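Local coordinates for protein protease Do-like 2, chloroplastic (Arabidopsis thaliana, PDB 4FLN) that acts as a chloroplast serine protease that makes the primary cut in the photodamaged D1 protein of photosystem II, at residues Leu47-Ala59 with Gln69-Ile81. Sequence-based numbering, arbitrary orientation.
Sequences LNAVVKVYCTHTA and QRQFTSTGSAFMI
His57 reaches diagonally to Ser74 on one face of the first beta hairpin of a trypsin-like protease domain, the opening two strands of its N-terminal six-stranded antiparallel barrel. His57 NE2 and Ser74 OG lie 3.1 Å apart in a hydrogen bond whose donor may be either atom, the hydroxyl meeting the imidazole at its edge, near the ring plane. With chi1 at -60°, the imidazole stands beside its own backbone N and leans along the hairpin to Ser74. Phe72, with chi1 67°, turns its ring so that one face lies against His57 CB, a CH-pi contact of 4.0 Å from CB to the ring centroid; the two rings lie nearly parallel, at 23°, yet are slid so far apart that they barely overlap. On this same face, which also carries Val51 and Cys55, Val53 CG2 packs 3.5 Å from Ala78 CB, next to the bare backbone of Gly76.

Backbone bonds from Ala49 to His57 hold the register, and beyond the paired strands Gln69 N donates to Ala59 O. Between these, a water gives hydrogen bonds to His57 O and Arg70 O and accepts one from Ala59 N at 2.7 Å. The hairpin illustrates a division of labour: the backbone sets the register, while diagonal neighbours on one face can bond through their side chains.

His57 ND1 is taken by Glu94 O, so both imidazole nitrogens are engaged and the ring's rotation is fixed. Gly76 lies close to Ser200 of the predicted charge relay system, and Ser77, whose OG is bonded to Tyr157 N and Gly198 O, also pairs through its backbone with Ser200. On the opposite face, with Lys52 and Tyr54, Thr56 CG2 rests against the amide end of Gln71, 3.3 Å from OE1. Near the connecting loop the hairpin joins the subunit contacts of the hexamer, where Tyr493 OH of a second subunit bonds to Gln71 OE1.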
loop_
_atom_site.group_PDB
_atom_site.type_symbol
_atom_site.label_atom_id
_atom_site.label_comp_id
_atom_site.label_asym_id
_atom_site.label_seq_id
_atom_site.Cartn_x
_atom_site.Cartn_y
_atom_site.Cartn_z
ATOM N N LEU B 47 -23.045 -37.503 9.650
ATOM C CA LEU B 47 -21.848 -37.045 8.960
ATOM C C LEU B 47 -21.481 -37.985 7.815
ATOM O O LEU B 47 -20.758 -37.607 6.889
ATOM C CB LEU B 47 -20.680 -36.919 9.939
ATOM C CG LEU B 47 -20.985 -36.216 11.261
ATOM C CD1 LEU B 47 -19.696 -35.796 11.935
ATOM C CD2 LEU B 47 -21.884 -35.008 11.048
ATOM N N ASN B 48 -21.989 -39.211 7.877
ATOM C CA ASN B 48 -21.682 -40.207 6.859
ATOM C C ASN B 48 -22.431 -39.950 5.557
ATOM O O ASN B 48 -22.128 -40.539 4.515
ATOM C CB ASN B 48 -21.946 -41.620 7.385
ATOM C CG ASN B 48 -20.792 -42.154 8.217
ATOM O OD1 ASN B 48 -19.826 -42.695 7.677
ATOM N ND2 ASN B 48 -20.881 -41.998 9.536
ATOM N N ALA B 49 -23.399 -39.048 5.620
ATOM C CA ALA B 49 -24.155 -38.678 4.438
ATOM C C ALA B 49 -23.466 -37.553 3.682
ATOM O O ALA B 49 -23.863 -37.219 2.568
ATOM C CB ALA B 49 -25.554 -38.265 4.828
ATOM N N VAL B 50 -22.440 -36.966 4.295
ATOM C CA VAL B 50 -21.725 -35.841 3.694
ATOM C C VAL B 50 -20.567 -36.364 2.869
ATOM O O VAL B 50 -19.901 -37.319 3.260
ATOM C CB VAL B 50 -21.193 -34.842 4.750
ATOM C CG1 VAL B 50 -20.589 -33.616 4.080
ATOM C CG2 VAL B 50 -22.297 -34.424 5.682
ATOM N N VAL B 51 -20.332 -35.726 1.730
ATOM C CA VAL B 51 -19.348 -36.191 0.761
ATOM C C VAL B 51 -18.396 -35.061 0.374
ATOM O O VAL B 51 -18.783 -33.894 0.360
ATOM C CB VAL B 51 -20.066 -36.725 -0.502
ATOM C CG1 VAL B 51 -19.191 -36.597 -1.723
ATOM C CG2 VAL B 51 -20.528 -38.159 -0.296
ATOM N N LYS B 52 -17.147 -35.402 0.073
ATOM C CA LYS B 52 -16.198 -34.414 -0.425
ATOM C C LYS B 52 -16.226 -34.397 -1.955
ATOM O O LYS B 52 -16.379 -35.441 -2.599
ATOM C CB LYS B 52 -14.784 -34.685 0.102
ATOM C CG LYS B 52 -13.747 -33.642 -0.329
ATOM C CD LYS B 52 -12.460 -33.737 0.483
ATOM C CE LYS B 52 -11.516 -32.577 0.165
ATOM N NZ LYS B 52 -10.424 -32.392 1.168
ATOM N N VAL B 53 -16.091 -33.209 -2.534
ATOM C CA VAL B 53 -16.261 -33.040 -3.974
ATOM C C VAL B 53 -14.993 -32.563 -4.645
ATOM O O VAL B 53 -14.494 -31.481 -4.339
ATOM C CB VAL B 53 -17.367 -32.004 -4.294
ATOM C CG1 VAL B 53 -17.427 -31.728 -5.780
ATOM C CG2 VAL B 53 -18.712 -32.481 -3.775
ATOM N N TYR B 54 -14.476 -33.368 -5.566
ATOM C CA TYR B 54 -13.338 -32.950 -6.379
ATOM C C TYR B 54 -13.818 -32.643 -7.785
ATOM O O TYR B 54 -14.529 -33.445 -8.403
ATOM C CB TYR B 54 -12.269 -34.036 -6.437
ATOM C CG TYR B 54 -11.750 -34.481 -5.096
ATOM C CD1 TYR B 54 -10.494 -34.096 -4.655
ATOM C CD2 TYR B 54 -12.509 -35.297 -4.272
ATOM C CE1 TYR B 54 -10.010 -34.514 -3.426
ATOM C CE2 TYR B 54 -12.037 -35.717 -3.042
ATOM C CZ TYR B 54 -10.786 -35.325 -2.624
ATOM O OH TYR B 54 -10.312 -35.745 -1.400
ATOM N N CYS B 55 -13.425 -31.478 -8.286
ATOM C CA CYS B 55 -13.849 -31.040 -9.606
ATOM C C CYS B 55 -12.751 -30.321 -10.375
ATOM O O CYS B 55 -12.091 -29.423 -9.853
ATOM C CB CYS B 55 -15.074 -30.134 -9.500
ATOM S SG CYS B 55 -15.465 -29.265 -11.029
ATOM N N THR B 56 -12.576 -30.719 -11.630
ATOM C CA THR B 56 -11.617 -30.079 -12.515
ATOM C C THR B 56 -12.334 -29.027 -13.344
ATOM O O THR B 56 -13.360 -29.311 -13.951
ATOM C CB THR B 56 -10.952 -31.112 -13.424
ATOM O OG1 THR B 56 -10.180 -32.013 -12.620
ATOM C CG2 THR B 56 -10.040 -30.440 -14.417
ATOM N N HIS B 57 -11.794 -27.813 -13.364
ATOM C CA HIS B 57 -12.468 -26.683 -14.000
ATOM C C HIS B 57 -11.750 -26.179 -15.238
ATOM O O HIS B 57 -10.622 -25.704 -15.150
ATOM C CB HIS B 57 -12.605 -25.521 -13.010
ATOM C CG HIS B 57 -13.400 -25.861 -11.789
ATOM N ND1 HIS B 57 -14.762 -25.676 -11.713
ATOM C CD2 HIS B 57 -13.025 -26.389 -10.601
ATOM C CE1 HIS B 57 -15.192 -26.071 -10.529
ATOM N NE2 HIS B 57 -14.157 -26.508 -9.835
ATOM N N THR B 58 -12.397 -26.280 -16.395
ATOM C CA THR B 58 -11.908 -25.563 -17.563
ATOM C C THR B 58 -12.918 -24.520 -17.995
ATOM O O THR B 58 -13.926 -24.846 -18.610
ATOM C CB THR B 58 -11.675 -26.500 -18.752
ATOM O OG1 THR B 58 -10.973 -27.671 -18.315
ATOM C CG2 THR B 58 -10.877 -25.782 -19.833
ATOM N N ALA B 59 -12.622 -23.260 -17.712
ATOM C CA ALA B 59 -13.479 -22.170 -18.138
ATOM C C ALA B 59 -13.006 -21.659 -19.487
ATOM O O ALA B 59 -11.848 -21.850 -19.844
ATOM C CB ALA B 59 -13.457 -21.058 -17.113
ATOM N N GLN B 69 -9.539 -20.891 -20.459
ATOM C CA GLN B 69 -8.658 -20.509 -19.366
ATOM C C GLN B 69 -7.875 -21.715 -18.861
ATOM O O GLN B 69 -8.058 -22.836 -19.336
ATOM C CB GLN B 69 -9.463 -19.901 -18.224
ATOM C CG GLN B 69 -10.160 -18.610 -18.594
ATOM C CD GLN B 69 -10.692 -17.880 -17.384
ATOM O OE1 GLN B 69 -10.902 -18.481 -16.326
ATOM N NE2 GLN B 69 -10.901 -16.575 -17.524
ATOM N N ARG B 70 -7.009 -21.481 -17.883
ATOM C CA ARG B 70 -6.128 -22.528 -17.380
ATOM C C ARG B 70 -6.859 -23.552 -16.500
ATOM O O ARG B 70 -7.578 -23.181 -15.568
ATOM C CB ARG B 70 -4.971 -21.895 -16.612
ATOM C CG ARG B 70 -3.703 -22.708 -16.633
ATOM C CD ARG B 70 -2.648 -22.062 -15.766
ATOM N NE ARG B 70 -1.359 -22.724 -15.911
ATOM C CZ ARG B 70 -0.446 -22.378 -16.811
ATOM N NH1 ARG B 70 -0.683 -21.373 -17.645
ATOM N NH2 ARG B 70 0.704 -23.037 -16.876
ATOM N N GLN B 71 -6.657 -24.837 -16.796
ATOM C CA GLN B 71 -7.312 -25.924 -16.065
ATOM C C GLN B 71 -6.786 -26.099 -14.640
ATOM O O GLN B 71 -5.587 -26.305 -14.433
ATOM C CB GLN B 71 -7.161 -27.254 -16.814
ATOM C CG GLN B 71 -7.821 -28.428 -16.099
ATOM C CD GLN B 71 -7.757 -29.739 -16.883
ATOM O OE1 GLN B 71 -8.750 -30.184 -17.467
ATOM N NE2 GLN B 71 -6.588 -30.372 -16.877
ATOM N N PHE B 72 -7.692 -26.043 -13.666
ATOM C CA PHE B 72 -7.336 -26.283 -12.269
ATOM C C PHE B 72 -8.318 -27.204 -11.543
ATOM O O PHE B 72 -9.419 -27.468 -12.029
ATOM C CB PHE B 72 -7.200 -24.961 -11.511
ATOM C CG PHE B 72 -8.491 -24.217 -11.341
ATOM C CD1 PHE B 72 -9.057 -23.530 -12.403
ATOM C CD2 PHE B 72 -9.126 -24.183 -10.112
ATOM C CE1 PHE B 72 -10.244 -22.831 -12.248
ATOM C CE2 PHE B 72 -10.312 -23.485 -9.950
ATOM C CZ PHE B 72 -10.871 -22.809 -11.023
ATOM N N THR B 73 -7.910 -27.697 -10.377
ATOM C CA THR B 73 -8.790 -28.542 -9.582
ATOM C C THR B 73 -9.104 -27.884 -8.240
ATOM O O THR B 73 -8.226 -27.292 -7.614
ATOM C CB THR B 73 -8.213 -29.960 -9.376
ATOM O OG1 THR B 73 -7.781 -30.489 -10.636
ATOM C CG2 THR B 73 -9.270 -30.893 -8.782
ATOM N N SER B 74 -10.367 -27.977 -7.825
ATOM C CA SER B 74 -10.830 -27.387 -6.575
ATOM C C SER B 74 -11.656 -28.403 -5.797
ATOM O O SER B 74 -12.057 -29.430 -6.344
ATOM C CB SER B 74 -11.686 -26.155 -6.849
ATOM O OG SER B 74 -13.048 -26.523 -6.968
ATOM N N THR B 75 -11.920 -28.113 -4.525
ATOM C CA THR B 75 -12.702 -29.025 -3.699
ATOM C C THR B 75 -13.924 -28.337 -3.096
ATOM O O THR B 75 -13.995 -27.107 -3.051
ATOM C CB THR B 75 -11.850 -29.651 -2.580
ATOM O OG1 THR B 75 -11.639 -28.691 -1.538
ATOM C CG2 THR B 75 -10.510 -30.102 -3.124
ATOM N N GLY B 76 -14.881 -29.140 -2.631
ATOM C CA GLY B 76 -16.119 -28.623 -2.072
ATOM C C GLY B 76 -16.872 -29.678 -1.288
ATOM O O GLY B 76 -16.310 -30.715 -0.941
ATOM N N SER B 77 -18.143 -29.419 -0.991
ATOM C CA SER B 77 -18.938 -30.404 -0.257
ATOM C C SER B 77 -20.281 -30.727 -0.893
ATOM O O SER B 77 -20.906 -29.887 -1.537
ATOM C CB SER B 77 -19.143 -29.966 1.189
ATOM O OG SER B 77 -17.907 -29.954 1.874
ATOM N N ALA B 78 -20.715 -31.963 -0.698
ATOM C CA ALA B 78 -22.031 -32.399 -1.137
ATOM C C ALA B 78 -22.594 -33.405 -0.134
ATOM O O ALA B 78 -21.872 -33.874 0.748
ATOM C CB ALA B 78 -21.959 -32.995 -2.537
ATOM N N PHE B 79 -23.881 -33.717 -0.245
ATOM C CA PHE B 79 -24.485 -34.690 0.657
ATOM C C PHE B 79 -25.632 -35.446 0.014
ATOM O O PHE B 79 -26.240 -34.976 -0.943
ATOM C CB PHE B 79 -24.955 -34.017 1.950
ATOM C CG PHE B 79 -25.908 -32.878 1.733
ATOM C CD1 PHE B 79 -25.437 -31.607 1.432
ATOM C CD2 PHE B 79 -27.276 -33.067 1.855
ATOM C CE1 PHE B 79 -26.317 -30.552 1.243
ATOM C CE2 PHE B 79 -28.159 -32.011 1.667
ATOM C CZ PHE B 79 -27.678 -30.758 1.360
ATOM N N MET B 80 -25.931 -36.615 0.565
ATOM C CA MET B 80 -26.985 -37.468 0.041
ATOM C C MET B 80 -28.353 -36.972 0.484
ATOM O O MET B 80 -28.646 -36.912 1.679
ATOM C CB MET B 80 -26.779 -38.900 0.533
ATOM C CG MET B 80 -25.399 -39.458 0.229
ATOM S SD MET B 80 -25.106 -41.052 1.010
ATOM C CE MET B 80 -23.427 -41.392 0.488
ATOM N N ILE B 81 -29.181 -36.608 -0.491
ATOM C CA ILE B 81 -30.539 -36.149 -0.228
ATOM C C ILE B 81 -31.590 -37.224 -0.442
ATOM O O ILE B 81 -32.782 -36.968 -0.290
ATOM C CB ILE B 81 -30.895 -34.952 -1.094
ATOM C CG1 ILE B 81 -30.706 -35.297 -2.570
ATOM C CG2 ILE B 81 -30.035 -33.771 -0.715
ATOM C CD1 ILE B 81 -30.956 -34.128 -3.478
HETATM O O HOH W 1 -10.854 -22.996 -15.658
#